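Local structure of transcriptional regulator (LacI family) (Clostridium acetobutylicum ATCC 824, 3G85) at residues A39-N44 and L255-I260. The protein is probably a DNA-binding transcriptional regulator of the LacI family, with a periplasmic binding protein-like region in the part crystallised here. Residues are numbered along the deposited sequence; the frame is centred on the assembly and turned at random.
Sequences AKQNYN and LVEKLI
Gln41 and Asn44 meet the carboxylate of Glu257 at the surface of a Rossmann-like lobe, as found in the periplasmic binding protein-like core of LacI-family regulators. Residues 39-44 run from the C-terminal part of helix 27-40 into the loop before strand 46-52. They belong to a beta-alpha-beta unit whose strands 13-19 and 46-52 are parallel neighbours in the sheet. Residues 255-260 form the last part of helix 245-260, which lies against strands 94-97 and 105-109 of the same sheet. The contact is small, burying 91 Å² in all, and is made by side chains alone.

Gln41 lies in that loop. Its extended chain carries the amide out to the Glu257 carboxylate. The two side chains reach out from opposite sides and overlap alongside each other. Gln41 CD lies 3.7 Å from OE1 of Glu257. The amide and carboxylate planes are steeply turned, 76° apart, so the two groups do not stack.

Asn42 and Tyr43 both have left-handed helical backbone angles. They turn the chain so that Asn44 also faces helix 245-260. The Tyr43 ring lies back against the helix, with Ala39 N above one face and displaced toward the rim. Tyr43 O accepts a hydrogen bond from Lys11 NZ, which ties the turn to the start of the modelled chain.

Asn44 comes to the other carboxylate oxygen of Glu257. It reaches the carboxylate roughly perpendicular to the Glu257 chain, and the two planar groups are 39° apart. The Asn44 CA is 9.7 Å from the Glu257 CA. Glu257 bridges much of this gap: its CG is anti to the backbone N (chi1 170°), and the extended chain brings OE2 to 4.8 Å from Asn44 CG.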
# COMPACT_ATOMS: atom_id res chain seq x y z
N ALA A 39 16.48 13.13 10.18
CA ALA A 39 16.92 13.41 11.55
C ALA A 39 18.10 12.55 11.93
O ALA A 39 18.97 12.99 12.68
CB ALA A 39 15.79 13.21 12.53
N LYS A 40 18.15 11.32 11.41
CA LYS A 40 19.25 10.40 11.71
C LYS A 40 20.50 10.75 10.90
O LYS A 40 21.59 10.26 11.20
CB LYS A 40 18.86 8.96 11.42
CG LYS A 40 18.19 8.24 12.59
CD LYS A 40 17.84 6.81 12.21
CE LYS A 40 16.63 6.74 11.27
NZ LYS A 40 16.34 5.34 10.81
N GLN A 41 20.33 11.57 9.87
CA GLN A 41 21.42 11.90 8.96
C GLN A 41 21.78 13.38 9.06
O GLN A 41 22.37 13.93 8.14
CB GLN A 41 21.02 11.62 7.51
CG GLN A 41 20.72 10.19 7.21
CD GLN A 41 20.83 9.90 5.75
OE1 GLN A 41 20.76 10.81 4.90
NE2 GLN A 41 21.02 8.63 5.43
N ASN A 42 21.36 14.00 10.16
CA ASN A 42 21.55 15.43 10.39
C ASN A 42 21.05 16.32 9.24
O ASN A 42 21.71 17.29 8.83
CB ASN A 42 23.01 15.73 10.78
CG ASN A 42 23.18 17.09 11.47
OD1 ASN A 42 24.25 17.68 11.41
ND2 ASN A 42 22.11 17.58 12.10
N TYR A 43 19.89 15.98 8.69
CA TYR A 43 19.23 16.85 7.72
C TYR A 43 20.13 17.28 6.58
O TYR A 43 20.16 18.46 6.23
CB TYR A 43 18.64 18.08 8.43
CG TYR A 43 17.64 17.68 9.49
CD1 TYR A 43 16.29 17.49 9.17
CD2 TYR A 43 18.04 17.45 10.81
CE1 TYR A 43 15.37 17.10 10.12
CE2 TYR A 43 17.13 17.06 11.78
CZ TYR A 43 15.79 16.89 11.42
OH TYR A 43 14.88 16.50 12.36
N ASN A 44 20.85 16.34 5.98
CA ASN A 44 21.71 16.69 4.86
C ASN A 44 20.96 16.92 3.54
O ASN A 44 21.56 17.38 2.56
CB ASN A 44 22.84 15.66 4.71
CG ASN A 44 22.36 14.30 4.24
OD1 ASN A 44 21.29 13.79 4.65
ND2 ASN A 44 23.18 13.67 3.39
N LEU A 255 18.94 5.34 -1.16
CA LEU A 255 19.17 5.10 -2.57
C LEU A 255 19.52 6.41 -3.29
O LEU A 255 20.47 6.45 -4.08
CB LEU A 255 17.95 4.48 -3.25
CG LEU A 255 17.56 3.04 -2.96
CD1 LEU A 255 16.59 2.58 -4.04
CD2 LEU A 255 18.82 2.15 -2.94
N VAL A 256 18.74 7.46 -3.03
CA VAL A 256 19.02 8.76 -3.64
C VAL A 256 20.48 9.22 -3.42
O VAL A 256 21.18 9.59 -4.37
CB VAL A 256 18.03 9.82 -3.12
CG1 VAL A 256 18.62 11.24 -3.25
CG2 VAL A 256 16.74 9.68 -3.90
N GLU A 257 20.91 9.18 -2.18
CA GLU A 257 22.25 9.56 -1.76
C GLU A 257 23.30 8.73 -2.50
O GLU A 257 24.26 9.27 -3.02
CB GLU A 257 22.33 9.37 -0.26
CG GLU A 257 23.70 9.47 0.38
CD GLU A 257 23.60 9.92 1.83
OE1 GLU A 257 22.53 9.74 2.48
OE2 GLU A 257 24.61 10.48 2.32
N LYS A 258 23.08 7.42 -2.58
CA LYS A 258 24.05 6.53 -3.23
C LYS A 258 24.07 6.73 -4.75
O LYS A 258 25.12 6.52 -5.42
CB LYS A 258 23.75 5.10 -2.81
CG LYS A 258 24.06 4.88 -1.32
CD LYS A 258 23.57 3.53 -0.81
CE LYS A 258 23.74 3.38 0.71
NZ LYS A 258 25.18 3.53 1.13
N LEU A 259 22.91 7.10 -5.31
CA LEU A 259 22.82 7.42 -6.74
C LEU A 259 23.53 8.74 -7.08
O LEU A 259 24.31 8.82 -8.04
CB LEU A 259 21.37 7.41 -7.22
CG LEU A 259 20.77 5.99 -7.40
CD1 LEU A 259 19.22 6.10 -7.38
CD2 LEU A 259 21.28 5.30 -8.65
N ILE A 260 23.28 9.77 -6.27
CA ILE A 260 23.93 11.08 -6.48
C ILE A 260 25.45 10.97 -6.34
O ILE A 260 26.19 11.52 -7.15
CB ILE A 260 23.45 12.16 -5.45
CG1 ILE A 260 21.94 12.45 -5.52
CG2 ILE A 260 24.25 13.46 -5.63
CD1 ILE A 260 21.43 12.69 -6.86